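Local coordinates for uncharacterized protein (Bacteroides eggerthii, PDB 4FTD) that is of unknown function but joins an immunoglobulin-like domain to a six-bladed beta-propeller and may take part in carbohydrate metabolism, at residues Val345-Gly359 with Lys425-Gln437. Sequence-based numbering, arbitrary orientation.
Sequences VTFNEERYLLVCTAG and KDAKLCLFASRTQ
Leu429 reaches from its strand into the hairpin 345-357 and touches three residues of the hairpin with CB and its two methyls. Its CB sits over the centre of the Phe347 ring, 3.6 Å from the centroid, in a CH-pi contact. With CG anti to the backbone N (chi1 174°), the two methyls spread beyond that ring: CD1 meets Val345 CG1 at 3.6 Å, while CD2 approaches Tyr352 CE2 at 4.0 Å. The other face of Phe347 carries CB of Asn348, in the type I' turn, whose backbone N gives a nearly straight 3.0 Å bond to the anti lone pair of Asp426 OD2; Lys420 pairs with OD1. The strands belong to separate antiparallel sheets, adjacent blades of the six-bladed propeller, and 350-357 and 426-435 pack through side chains at 21°. Further along, Cys356 SG rests on Ala433 CB. Beyond it, Arg435, bent at chi2 (-98°), brings NE within 2.7 Å of Ala358 O, and NH2 bonds Gly359 O in the guanidinium plane. NH2 also bonds Ser405 O, and NH1 bonds Ser438 OG. A leucine in place of Arg435 would probably leave all these acceptors without their donors and free the loop at Ala358 and Gly359 to shift.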
loop_
_atom_site.group_PDB
_atom_site.type_symbol
_atom_site.label_atom_id
_atom_site.label_comp_id
_atom_site.label_asym_id
_atom_site.label_seq_id
_atom_site.Cartn_x
_atom_site.Cartn_y
_atom_site.Cartn_z
ATOM N N VAL A 345 -4.121 -4.050 -0.287
ATOM C CA VAL A 345 -2.821 -4.694 -0.430
ATOM C C VAL A 345 -2.610 -5.677 0.707
ATOM O O VAL A 345 -2.720 -5.274 1.864
ATOM C CB VAL A 345 -1.691 -3.623 -0.291
ATOM C CG1 VAL A 345 -0.317 -4.240 -0.462
ATOM C CG2 VAL A 345 -1.888 -2.524 -1.306
ATOM N N THR A 346 -2.340 -6.953 0.388
ATOM C CA THR A 346 -1.975 -7.949 1.393
ATOM C C THR A 346 -0.469 -8.149 1.326
ATOM O O THR A 346 0.068 -8.433 0.267
ATOM C CB THR A 346 -2.683 -9.294 1.189
ATOM O OG1 THR A 346 -4.091 -9.079 1.270
ATOM C CG2 THR A 346 -2.250 -10.324 2.285
ATOM N N PHE A 347 0.203 -8.022 2.471
ATOM C CA PHE A 347 1.655 -8.063 2.528
ATOM C C PHE A 347 2.153 -8.595 3.864
ATOM O O PHE A 347 1.844 -8.012 4.914
ATOM C CB PHE A 347 2.223 -6.663 2.298
ATOM C CG PHE A 347 3.721 -6.601 2.332
ATOM C CD1 PHE A 347 4.467 -7.011 1.234
ATOM C CD2 PHE A 347 4.396 -6.116 3.460
ATOM C CE1 PHE A 347 5.863 -6.958 1.258
ATOM C CE2 PHE A 347 5.792 -6.079 3.497
ATOM C CZ PHE A 347 6.527 -6.493 2.392
ATOM N N ASN A 348 2.929 -9.687 3.807
ATOM C CA ASN A 348 3.556 -10.303 4.984
ATOM C C ASN A 348 2.559 -10.448 6.143
ATOM O O ASN A 348 2.807 -10.018 7.295
ATOM C CB ASN A 348 4.812 -9.485 5.380
ATOM C CG ASN A 348 5.710 -10.199 6.386
ATOM O OD1 ASN A 348 5.826 -11.421 6.377
ATOM N ND2 ASN A 348 6.366 -9.420 7.260
ATOM N N GLU A 349 1.406 -11.023 5.796
ATOM C CA GLU A 349 0.325 -11.335 6.739
ATOM C C GLU A 349 -0.429 -10.137 7.322
ATOM O O GLU A 349 -1.214 -10.295 8.246
ATOM C CB GLU A 349 0.806 -12.284 7.820
ATOM C CG GLU A 349 1.429 -13.541 7.214
ATOM C CD GLU A 349 1.970 -14.482 8.251
ATOM O OE1 GLU A 349 1.213 -14.820 9.186
ATOM O OE2 GLU A 349 3.149 -14.877 8.130
ATOM N N GLU A 350 -0.248 -8.963 6.743
ATOM C CA GLU A 350 -1.073 -7.799 7.080
ATOM C C GLU A 350 -1.840 -7.349 5.857
ATOM O O GLU A 350 -1.535 -7.773 4.764
ATOM C CB GLU A 350 -0.226 -6.683 7.678
ATOM C CG GLU A 350 0.210 -7.018 9.108
ATOM C CD GLU A 350 0.633 -5.800 9.911
ATOM O OE1 GLU A 350 1.026 -4.742 9.358
ATOM O OE2 GLU A 350 0.559 -5.915 11.132
ATOM N N ARG A 351 -2.842 -6.499 6.067
ATOM C CA ARG A 351 -3.730 -6.022 5.006
ATOM C C ARG A 351 -3.862 -4.508 5.166
ATOM O O ARG A 351 -4.209 -4.026 6.232
ATOM C CB ARG A 351 -5.105 -6.724 5.062
ATOM C CG ARG A 351 -6.129 -6.224 4.028
ATOM C CD ARG A 351 -7.409 -7.052 4.015
ATOM N NE ARG A 351 -7.878 -7.129 5.364
ATOM C CZ ARG A 351 -8.476 -8.164 5.943
ATOM N NH1 ARG A 351 -8.810 -9.240 5.255
ATOM N NH2 ARG A 351 -8.761 -8.092 7.247
ATOM N N TYR A 352 -3.558 -3.785 4.090
ATOM C CA TYR A 352 -3.581 -2.339 4.048
ATOM C C TYR A 352 -4.536 -1.804 2.983
ATOM O O TYR A 352 -4.837 -2.494 2.008
ATOM C CB TYR A 352 -2.174 -1.804 3.736
ATOM C CG TYR A 352 -1.097 -2.373 4.608
ATOM C CD1 TYR A 352 -1.149 -2.223 5.984
ATOM C CD2 TYR A 352 -0.013 -3.080 4.068
ATOM C CE1 TYR A 352 -0.182 -2.778 6.816
ATOM C CE2 TYR A 352 0.971 -3.626 4.899
ATOM C CZ TYR A 352 0.879 -3.470 6.273
ATOM O OH TYR A 352 1.837 -4.003 7.122
ATOM N N LEU A 353 -5.018 -0.578 3.205
ATOM C CA LEU A 353 -5.747 0.191 2.203
ATOM C C LEU A 353 -4.809 1.312 1.755
ATOM O O LEU A 353 -4.335 2.094 2.578
ATOM C CB LEU A 353 -7.037 0.798 2.761
ATOM C CG LEU A 353 -7.894 1.579 1.744
ATOM C CD1 LEU A 353 -8.363 0.645 0.637
ATOM C CD2 LEU A 353 -9.068 2.296 2.404
ATOM N N LEU A 354 -4.520 1.327 0.454
ATOM C CA LEU A 354 -3.708 2.340 -0.222
ATOM C C LEU A 354 -4.704 3.283 -0.908
ATOM O O LEU A 354 -5.606 2.817 -1.637
ATOM C CB LEU A 354 -2.778 1.691 -1.243
ATOM C CG LEU A 354 -1.989 2.615 -2.182
ATOM C CD1 LEU A 354 -1.077 3.570 -1.425
ATOM C CD2 LEU A 354 -1.219 1.746 -3.194
ATOM N N VAL A 355 -4.596 4.573 -0.621
ATOM C CA VAL A 355 -5.443 5.576 -1.277
ATOM C C VAL A 355 -4.598 6.764 -1.637
ATOM O O VAL A 355 -3.454 6.887 -1.158
ATOM C CB VAL A 355 -6.627 6.039 -0.400
ATOM C CG1 VAL A 355 -7.550 4.885 -0.055
ATOM C CG2 VAL A 355 -6.147 6.771 0.849
ATOM N N CYS A 356 -5.109 7.610 -2.545
ATOM C CA CYS A 356 -4.513 8.938 -2.731
ATOM C C CYS A 356 -5.582 9.963 -2.499
ATOM O O CYS A 356 -6.678 9.856 -3.083
ATOM C CB CYS A 356 -3.891 9.114 -4.129
ATOM S SG CYS A 356 -2.943 10.638 -4.315
ATOM N N THR A 357 -5.315 10.970 -1.666
ATOM C CA THR A 357 -6.350 11.996 -1.455
ATOM C C THR A 357 -6.236 12.999 -2.637
ATOM O O THR A 357 -5.138 13.373 -3.012
ATOM C CB THR A 357 -6.264 12.653 -0.070
ATOM O OG1 THR A 357 -4.976 13.228 0.010
ATOM C CG2 THR A 357 -6.511 11.599 1.114
ATOM N N ALA A 358 -7.368 13.410 -3.211
ATOM C CA ALA A 358 -7.402 14.132 -4.505
ATOM C C ALA A 358 -7.198 15.639 -4.433
ATOM O O ALA A 358 -6.338 16.215 -5.135
ATOM C CB ALA A 358 -8.708 13.810 -5.231
ATOM N N GLY A 359 -7.992 16.312 -3.604
ATOM C CA GLY A 359 -7.940 17.765 -3.594
ATOM C C GLY A 359 -8.660 18.398 -4.778
ATOM O O GLY A 359 -8.067 19.160 -5.527
ATOM N N LYS A 425 8.868 -15.681 -0.379
ATOM C CA LYS A 425 8.290 -14.937 0.736
ATOM C C LYS A 425 8.332 -13.425 0.440
ATOM O O LYS A 425 9.301 -12.917 -0.155
ATOM C CB LYS A 425 9.061 -15.238 2.021
ATOM C CG LYS A 425 8.439 -14.634 3.271
ATOM C CD LYS A 425 9.341 -14.813 4.484
ATOM C CE LYS A 425 8.838 -14.021 5.683
ATOM N NZ LYS A 425 9.968 -13.704 6.583
ATOM N N ASP A 426 7.307 -12.703 0.888
ATOM C CA ASP A 426 7.264 -11.252 0.687
ATOM C C ASP A 426 8.477 -10.617 1.368
ATOM O O ASP A 426 8.830 -11.016 2.484
ATOM C CB ASP A 426 6.003 -10.652 1.281
ATOM C CG ASP A 426 4.743 -11.086 0.571
ATOM O OD1 ASP A 426 4.810 -11.612 -0.559
ATOM O OD2 ASP A 426 3.672 -10.846 1.153
ATOM N N ALA A 427 9.108 -9.657 0.678
ATOM C CA ALA A 427 10.327 -8.985 1.164
ATOM C C ALA A 427 10.225 -7.459 1.154
ATOM O O ALA A 427 10.652 -6.817 2.105
ATOM C CB ALA A 427 11.529 -9.421 0.347
ATOM N N LYS A 428 9.655 -6.881 0.093
ATOM C CA LYS A 428 9.589 -5.429 -0.056
ATOM C C LYS A 428 8.213 -5.014 -0.587
ATOM O O LYS A 428 7.739 -5.580 -1.563
ATOM C CB LYS A 428 10.716 -4.984 -1.004
ATOM C CG LYS A 428 11.172 -3.541 -0.863
ATOM C CD LYS A 428 12.476 -3.283 -1.627
ATOM C CE LYS A 428 12.268 -3.098 -3.125
ATOM N NZ LYS A 428 13.540 -2.728 -3.815
ATOM N N LEU A 429 7.587 -4.019 0.053
ATOM C CA LEU A 429 6.309 -3.456 -0.358
ATOM C C LEU A 429 6.585 -2.090 -0.981
ATOM O O LEU A 429 7.086 -1.181 -0.299
ATOM C CB LEU A 429 5.358 -3.273 0.839
ATOM C CG LEU A 429 4.018 -2.561 0.583
ATOM C CD1 LEU A 429 3.223 -3.355 -0.433
ATOM C CD2 LEU A 429 3.234 -2.351 1.879
ATOM N N CYS A 430 6.201 -1.935 -2.239
ATOM C CA CYS A 430 6.449 -0.715 -3.016
ATOM C C CYS A 430 5.114 -0.086 -3.370
ATOM O O CYS A 430 4.279 -0.742 -3.967
ATOM C CB CYS A 430 7.248 -1.051 -4.252
ATOM S SG CYS A 430 8.696 -2.084 -3.959
ATOM N N LEU A 431 4.895 1.150 -2.918
ATOM C CA LEU A 431 3.640 1.868 -3.076
ATOM C C LEU A 431 3.877 3.074 -3.978
ATOM O O LEU A 431 4.925 3.707 -3.919
ATOM C CB LEU A 431 3.089 2.311 -1.709
ATOM C CG LEU A 431 2.946 1.199 -0.654
ATOM C CD1 LEU A 431 2.388 1.831 0.615
ATOM C CD2 LEU A 431 2.042 0.039 -1.109
ATOM N N PHE A 432 2.889 3.363 -4.807
ATOM C CA PHE A 432 2.913 4.471 -5.756
ATOM C C PHE A 432 1.619 5.228 -5.658
ATOM O O PHE A 432 0.541 4.618 -5.540
ATOM C CB PHE A 432 3.056 3.907 -7.146
ATOM C CG PHE A 432 2.842 4.896 -8.290
ATOM C CD1 PHE A 432 1.577 5.059 -8.865
ATOM C CD2 PHE A 432 3.958 5.539 -8.895
ATOM C CE1 PHE A 432 1.392 5.905 -9.957
ATOM C CE2 PHE A 432 3.785 6.351 -10.001
ATOM C CZ PHE A 432 2.493 6.541 -10.521
ATOM N N ALA A 433 1.727 6.538 -5.754
ATOM C CA ALA A 433 0.596 7.457 -5.930
ATOM C C ALA A 433 1.020 8.558 -6.915
ATOM O O ALA A 433 2.205 8.957 -6.979
ATOM C CB ALA A 433 0.142 8.085 -4.614
ATOM N N SER A 434 0.055 9.019 -7.693
ATOM C CA SER A 434 0.209 10.131 -8.619
ATOM C C SER A 434 -1.020 11.001 -8.517
ATOM O O SER A 434 -2.124 10.484 -8.465
ATOM C CB SER A 434 0.271 9.633 -10.069
ATOM O OG SER A 434 0.599 10.738 -10.935
ATOM N N ARG A 435 -0.837 12.305 -8.602
ATOM C CA ARG A 435 -1.926 13.240 -8.542
ATOM C C ARG A 435 -1.690 14.401 -9.492
ATOM O O ARG A 435 -0.591 15.000 -9.539
ATOM C CB ARG A 435 -2.140 13.673 -7.118
ATOM C CG ARG A 435 -3.368 14.542 -6.921
ATOM C CD ARG A 435 -3.012 16.013 -6.892
ATOM N NE ARG A 435 -4.148 16.861 -6.610
ATOM C CZ ARG A 435 -4.106 18.187 -6.570
ATOM N NH1 ARG A 435 -2.976 18.828 -6.826
ATOM N NH2 ARG A 435 -5.203 18.879 -6.267
ATOM N N THR A 436 -2.728 14.723 -10.258
ATOM C CA THR A 436 -2.673 15.786 -11.284
ATOM C C THR A 436 -2.241 17.143 -10.734
ATOM O O THR A 436 -2.827 17.620 -9.766
ATOM C CB THR A 436 -4.012 15.929 -12.008
ATOM O OG1 THR A 436 -4.359 14.648 -12.546
ATOM C CG2 THR A 436 -3.953 16.999 -13.114
ATOM N N GLN A 437 -1.207 17.704 -11.340
ATOM C CA GLN A 437 -0.599 19.001 -10.942
ATOM C C GLN A 437 0.189 18.944 -9.610
ATOM O O GLN A 437 0.550 19.994 -9.056
ATOM C CB GLN A 437 -1.608 20.186 -10.989
ATOM C CG GLN A 437 -2.111 20.463 -12.398
ATOM C CD GLN A 437 -3.199 21.536 -12.476
ATOM O OE1 GLN A 437 -4.302 21.308 -12.991
ATOM N NE2 GLN A 437 -2.911 22.679 -11.934
HETATM O O HOH W 1 1.166 -11.493 0.978
#